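Local atomic coordinates of large component of pyocin AP41 (Pseudomonas aeruginosa, PDB entry 4UHQ), a protein that acts as a bacteriocin, its DNase domain, the part described here, probably cutting DNA as an endonuclease of the HNH type. Residues F94-V99 / D112-V117; S31-Q36 / W53-K58. All blocks are in the same frame, centred on the assembly; numbering follows the deposited sequence.

Contact 1 lies near the middle of the domain, whereas contact 2 is buried farther out, its centre about 14 Å from that of contact 1. The first joins two antiparallel strands through a series of main-chain hydrogen bonds, with histidines and aliphatic residues on its two faces, one of the histidines being a nickel ligand. The second joins two helices through small and aliphatic groups, and its one hydrogen bond across the segments comes from a side-chain amide. Helix 45-57 serves both: Ala55 and Val56 meet helix 31-37, while Trp53 packs lightly against Phe94, Ile96 and Ile116 of contact 1.

Contact 1. Residues F94-V99 / D112-V117; sequences FEIHHV and DNLVIV. With NI (nickel (II) ion), chain E.
The Glu95 N-H meets Val117 O at 2.8 Å in a nearly straight bond (173° at the hydrogen), and Val117 N answers to Glu95 O. His97 and Val115 repeat this reciprocal pairing, with His97 N 2.9 Å from Val115 O. At the end next to the connecting loop, Val99 N still reaches Asn113 O but lies 36° out of the carbonyl plane. An asparagine suits this place: its OD1 takes the N-H of Val100 and its ND2 bonds to Ala107 O, tying down the loop between the strands.

On one face of the hairpin stand Glu95, His97, Val115 and Val117. His97 has CG anti to its backbone N (chi1 158°), which lays the ring alongside Val115; Val115 CG2 touches His97 CD2 at the ring edge, near its plane, at 3.5 Å. Val117 CG2 backs His97 CB at 3.6 Å. With Val115 at the ring edge and Val117 against its CB, His97 binds nickel through ND1 at 2.1 Å. His122, His126 and water 1 are further ligands, and Glu95 OE1 is hydrogen-bonded to His122 ND1, which would orient that ligand as a second-shell partner.

The opposite face carries Ile96, His98, Leu114 and Ile116. Leu114 CD2 sits over the face of the His98 ring, 3.8 Å from its centroid, a CH-pi contact; His98 NE2 is held by Leu108 O. Ile96 CG1 meets Ile116 CD1 at 3.6 Å.

The two strands with the following helix make the beta-beta-alpha-metal motif of HNH nucleases. Helix 119-132 packs against Val117 and His97 and supplies His122 and His126. Trp45, Phe48 and Phe52 of helix 45-57 cover the isoleucine and leucine side, and strand 27-28 adjoins strand 114-117.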
loop_
_atom_site.group_PDB
_atom_site.type_symbol
_atom_site.label_atom_id
_atom_site.label_comp_id
_atom_site.label_asym_id
_atom_site.label_seq_id
_atom_site.Cartn_x
_atom_site.Cartn_y
_atom_site.Cartn_z
ATOM N N PHE A 94 4.159 -2.892 -6.342
ATOM C CA PHE A 94 3.451 -3.017 -5.078
ATOM C C PHE A 94 2.143 -2.223 -5.123
ATOM O O PHE A 94 2.070 -1.108 -5.659
ATOM C CB PHE A 94 4.361 -2.539 -3.925
ATOM C CG PHE A 94 5.478 -3.488 -3.620
ATOM C CD1 PHE A 94 5.289 -4.518 -2.751
ATOM C CD2 PHE A 94 6.740 -3.273 -4.155
ATOM C CE1 PHE A 94 6.326 -5.408 -2.448
ATOM C CE2 PHE A 94 7.770 -4.152 -3.858
ATOM C CZ PHE A 94 7.576 -5.181 -3.000
ATOM N N GLU A 95 1.110 -2.838 -4.571
ATOM C CA GLU A 95 -0.245 -2.302 -4.595
ATOM C C GLU A 95 -0.746 -1.993 -3.211
ATOM O O GLU A 95 -0.363 -2.658 -2.260
ATOM C CB GLU A 95 -1.204 -3.339 -5.276
ATOM C CG GLU A 95 -0.854 -3.430 -6.781
ATOM C CD GLU A 95 -1.641 -4.435 -7.557
ATOM O OE1 GLU A 95 -2.409 -5.199 -6.931
ATOM O OE2 GLU A 95 -1.459 -4.476 -8.801
ATOM N N ILE A 96 -1.612 -0.985 -3.106
ATOM C CA ILE A 96 -2.282 -0.666 -1.859
ATOM C C ILE A 96 -3.659 -1.333 -1.902
ATOM O O ILE A 96 -4.469 -1.016 -2.787
ATOM C CB ILE A 96 -2.419 0.846 -1.707
ATOM C CG1 ILE A 96 -1.062 1.531 -1.789
ATOM C CG2 ILE A 96 -3.095 1.142 -0.338
ATOM C CD1 ILE A 96 -1.195 3.059 -1.920
ATOM N N HIS A 97 -3.871 -2.327 -1.049
ATOM C CA HIS A 97 -5.148 -3.052 -1.020
ATOM C C HIS A 97 -5.997 -2.594 0.157
ATOM O O HIS A 97 -5.507 -2.339 1.269
ATOM C CB HIS A 97 -4.844 -4.567 -0.956
ATOM C CG HIS A 97 -5.943 -5.446 -0.404
ATOM N ND1 HIS A 97 -7.113 -5.772 -1.089
ATOM C CD2 HIS A 97 -5.977 -6.165 0.749
ATOM C CE1 HIS A 97 -7.825 -6.612 -0.357
ATOM N NE2 HIS A 97 -7.160 -6.862 0.767
ATOM N N HIS A 98 -7.289 -2.453 -0.115
ATOM C CA HIS A 98 -8.259 -2.141 0.922
ATOM C C HIS A 98 -8.689 -3.436 1.603
ATOM O O HIS A 98 -9.293 -4.313 0.997
ATOM C CB HIS A 98 -9.466 -1.405 0.296
ATOM C CG HIS A 98 -9.113 -0.014 -0.138
ATOM N ND1 HIS A 98 -8.583 0.282 -1.382
ATOM C CD2 HIS A 98 -9.207 1.158 0.536
ATOM C CE1 HIS A 98 -8.331 1.592 -1.436
ATOM N NE2 HIS A 98 -8.699 2.143 -0.285
ATOM N N VAL A 99 -8.336 -3.556 2.880
ATOM C CA VAL A 99 -8.487 -4.787 3.651
ATOM C C VAL A 99 -9.943 -5.235 3.683
ATOM O O VAL A 99 -10.239 -6.404 3.423
ATOM C CB VAL A 99 -7.959 -4.583 5.075
ATOM C CG1 VAL A 99 -8.189 -5.802 5.924
ATOM C CG2 VAL A 99 -6.441 -4.319 5.041
ATOM N N ASP A 112 -5.908 2.723 8.214
ATOM C CA ASP A 112 -6.014 1.454 8.922
ATOM C C ASP A 112 -6.800 0.377 8.137
ATOM O O ASP A 112 -6.778 -0.801 8.518
ATOM C CB ASP A 112 -6.630 1.691 10.318
ATOM C CG ASP A 112 -5.717 2.527 11.188
ATOM O OD1 ASP A 112 -4.504 2.279 11.111
ATOM O OD2 ASP A 112 -6.206 3.431 11.888
ATOM N N ASN A 113 -7.405 0.769 7.021
ATOM C CA ASN A 113 -7.984 -0.164 6.073
ATOM C C ASN A 113 -7.071 -0.462 4.901
ATOM O O ASN A 113 -7.507 -1.014 3.886
ATOM C CB ASN A 113 -9.299 0.391 5.521
ATOM C CG ASN A 113 -10.121 -0.682 4.836
ATOM O OD1 ASN A 113 -10.147 -1.815 5.293
ATOM N ND2 ASN A 113 -10.773 -0.334 3.737
ATOM N N LEU A 114 -5.797 -0.112 5.027
ATOM C CA LEU A 114 -4.857 -0.340 3.891
ATOM C C LEU A 114 -3.746 -1.305 4.272
ATOM O O LEU A 114 -3.260 -1.275 5.421
ATOM C CB LEU A 114 -4.179 0.962 3.444
ATOM C CG LEU A 114 -5.153 2.067 3.135
ATOM C CD1 LEU A 114 -4.385 3.321 2.717
ATOM C CD2 LEU A 114 -6.164 1.682 2.062
ATOM N N VAL A 115 -3.365 -2.140 3.312
ATOM C CA VAL A 115 -2.096 -2.877 3.423
ATOM C C VAL A 115 -1.351 -2.746 2.121
ATOM O O VAL A 115 -1.930 -2.381 1.079
ATOM C CB VAL A 115 -2.302 -4.372 3.747
ATOM C CG1 VAL A 115 -2.832 -4.554 5.161
ATOM C CG2 VAL A 115 -3.266 -5.034 2.693
ATOM N N ILE A 116 -0.043 -3.044 2.145
ATOM C CA ILE A 116 0.696 -3.184 0.892
ATOM C C ILE A 116 0.856 -4.658 0.581
ATOM O O ILE A 116 1.122 -5.462 1.484
ATOM C CB ILE A 116 2.102 -2.543 0.935
ATOM C CG1 ILE A 116 2.032 -1.076 1.359
ATOM C CG2 ILE A 116 2.777 -2.659 -0.437
ATOM C CD1 ILE A 116 1.062 -0.193 0.524
ATOM N N VAL A 117 0.591 -5.008 -0.682
ATOM C CA VAL A 117 0.649 -6.375 -1.191
ATOM C C VAL A 117 1.306 -6.371 -2.551
ATOM O O VAL A 117 1.326 -5.356 -3.271
ATOM C CB VAL A 117 -0.753 -7.007 -1.318
ATOM C CG1 VAL A 117 -1.277 -7.423 0.055
ATOM C CG2 VAL A 117 -1.714 -5.993 -2.004
HETATM NI NI NI E . -7.996 -5.197 -2.891
HETATM O O HOH W 1 -9.723 -4.786 -1.664
#

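Contact 2. Residues S31-Q36 / W53-K58; sequences SQIADQ and WMAVSK
The flat amide of Gln36 lies over Ala55, whose methyl CB sits under one amide face, 3.4 Å from Gln36 CD. At the nitrogen edge, NE2 gives a hydrogen bond to Ala55 O (3.1 Å), which lies close to the amide plane; at the oxygen end, OE1 has Lys58 CD 4.1 Å away. The chain of Gln36 runs out extended and then turns its amide by chi3 71°, and this last rotation lays the face on the methyl while aiming NE2 at the carbonyl. NE2 also makes a weak bond back to Gln32 O, one turn earlier in its own helix, so the amide is held from both segments.

Ala55 O has two donors. Gln36 NE2 comes from above the carbonyl plane, and Lys58 N, in a bond within its own segment, reaches Ala55 O from the opposite face at 3.1 Å. Glutamine suits this place because it spans the gap and offers an N-H to a main-chain oxygen near the carboxyl end of helix 45-57.

The two helices belong to the colicin/pyocin DNase domain; the axes of segments 31-36 and 53-57 are inclined at 122° and come within 9.2 Å. Alanine is apt where they come nearest, since its short side chain points toward the partner helix and leaves room for the glutamine amide. Ile33 fills the flank: its CG2 lies 4.1 Å from Ala55 CB, and its CD1 reaches onward to Val56 CA at 3.8 Å. A chi2 of -52° bends that terminal methyl toward the second helix, so that the two branches of Ile33 cover Ala55 and the backbone of Val56.

Beyond the segments, Gln32 NE2 bonds to Asp59 OD2, and Val56 touches Ala62 of the short helix 60-63.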
loop_
_atom_site.group_PDB
_atom_site.type_symbol
_atom_site.label_atom_id
_atom_site.label_comp_id
_atom_site.label_asym_id
_atom_site.label_seq_id
_atom_site.Cartn_x
_atom_site.Cartn_y
_atom_site.Cartn_z
ATOM N N SER A 31 3.347 3.704 10.959
ATOM C CA SER A 31 2.720 4.855 11.529
ATOM C C SER A 31 3.361 6.169 11.074
ATOM O O SER A 31 2.663 7.188 10.945
ATOM C CB SER A 31 2.726 4.753 13.069
ATOM O OG SER A 31 4.068 4.769 13.601
ATOM N N GLN A 32 4.666 6.182 10.798
ATOM C CA GLN A 32 5.258 7.463 10.433
ATOM C C GLN A 32 4.871 7.891 9.025
ATOM O O GLN A 32 5.001 9.062 8.671
ATOM C CB GLN A 32 6.794 7.438 10.580
ATOM C CG GLN A 32 7.517 6.554 9.573
ATOM C CD GLN A 32 7.611 5.079 9.974
ATOM O OE1 GLN A 32 6.850 4.600 10.854
ATOM N NE2 GLN A 32 8.561 4.347 9.343
ATOM N N ILE A 33 4.420 6.930 8.214
ATOM C CA ILE A 33 3.893 7.237 6.884
ATOM C C ILE A 33 2.456 7.726 7.078
ATOM O O ILE A 33 2.072 8.759 6.525
ATOM C CB ILE A 33 3.893 5.982 5.984
ATOM C CG1 ILE A 33 5.332 5.465 5.772
ATOM C CG2 ILE A 33 3.241 6.294 4.632
ATOM C CD1 ILE A 33 6.245 6.515 5.297
ATOM N N ALA A 34 1.693 7.018 7.908
ATOM C CA ALA A 34 0.321 7.490 8.203
ATOM C C ALA A 34 0.335 8.930 8.726
ATOM O O ALA A 34 -0.542 9.723 8.388
ATOM C CB ALA A 34 -0.362 6.578 9.209
ATOM N N ASP A 35 1.328 9.268 9.552
ATOM C CA ASP A 35 1.373 10.605 10.138
ATOM C C ASP A 35 1.500 11.707 9.090
ATOM O O ASP A 35 1.110 12.850 9.356
ATOM C CB ASP A 35 2.552 10.731 11.116
ATOM C CG ASP A 35 2.371 9.912 12.414
ATOM O OD1 ASP A 35 1.228 9.565 12.771
ATOM O OD2 ASP A 35 3.422 9.615 13.036
ATOM N N GLN A 36 2.087 11.383 7.916
ATOM C CA GLN A 36 2.263 12.373 6.866
ATOM C C GLN A 36 1.019 12.545 5.992
ATOM O O GLN A 36 0.981 13.463 5.177
ATOM C CB GLN A 36 3.405 11.989 5.924
ATOM C CG GLN A 36 4.741 11.897 6.523
ATOM C CD GLN A 36 5.728 11.409 5.482
ATOM O OE1 GLN A 36 6.085 12.125 4.524
ATOM N NE2 GLN A 36 6.190 10.171 5.667
ATOM N N TRP A 53 3.298 7.308 -1.801
ATOM C CA TRP A 53 4.649 6.848 -2.118
ATOM C C TRP A 53 5.639 7.987 -1.928
ATOM O O TRP A 53 6.798 7.744 -1.573
ATOM C CB TRP A 53 4.733 6.273 -3.514
ATOM C CG TRP A 53 4.003 4.940 -3.562
ATOM C CD1 TRP A 53 2.851 4.680 -4.229
ATOM C CD2 TRP A 53 4.370 3.740 -2.860
ATOM N NE1 TRP A 53 2.484 3.362 -4.013
ATOM C CE2 TRP A 53 3.371 2.774 -3.161
ATOM C CE3 TRP A 53 5.408 3.398 -1.972
ATOM C CZ2 TRP A 53 3.405 1.474 -2.667
ATOM C CZ3 TRP A 53 5.443 2.080 -1.496
ATOM C CH2 TRP A 53 4.433 1.144 -1.830
ATOM N N MET A 54 5.218 9.248 -2.136
ATOM C CA MET A 54 6.137 10.367 -1.794
ATOM C C MET A 54 6.441 10.391 -0.291
ATOM O O MET A 54 7.584 10.679 0.098
ATOM C CB MET A 54 5.532 11.685 -2.231
ATOM C CG MET A 54 5.244 11.682 -3.697
ATOM S SD MET A 54 5.773 13.248 -4.334
ATOM C CE MET A 54 7.418 13.324 -3.526
ATOM N N ALA A 55 5.455 10.080 0.553
ATOM C CA ALA A 55 5.719 10.000 1.993
ATOM C C ALA A 55 6.731 8.905 2.303
ATOM O O ALA A 55 7.637 9.107 3.122
ATOM C CB ALA A 55 4.416 9.744 2.772
ATOM N N VAL A 56 6.592 7.761 1.646
ATOM C CA VAL A 56 7.597 6.695 1.788
ATOM C C VAL A 56 8.972 7.230 1.437
ATOM O O VAL A 56 9.972 6.959 2.110
ATOM C CB VAL A 56 7.219 5.495 0.915
ATOM C CG1 VAL A 56 8.347 4.451 0.802
ATOM C CG2 VAL A 56 5.936 4.836 1.488
ATOM N N SER A 57 9.053 7.961 0.341
ATOM C CA SER A 57 10.356 8.463 -0.135
ATOM C C SER A 57 11.046 9.394 0.853
ATOM O O SER A 57 12.286 9.537 0.803
ATOM C CB SER A 57 10.156 9.160 -1.502
ATOM O OG SER A 57 9.755 10.539 -1.349
ATOM N N LYS A 58 10.269 10.033 1.732
ATOM C CA LYS A 58 10.821 10.978 2.679
ATOM C C LYS A 58 11.150 10.330 4.012
ATOM O O LYS A 58 11.641 11.021 4.911
ATOM C CB LYS A 58 9.840 12.135 2.880
ATOM C CG LYS A 58 9.690 13.013 1.653
ATOM C CD LYS A 58 8.473 13.926 1.758
ATOM C CE LYS A 58 8.322 14.787 0.509
ATOM N NZ LYS A 58 7.114 15.666 0.606
#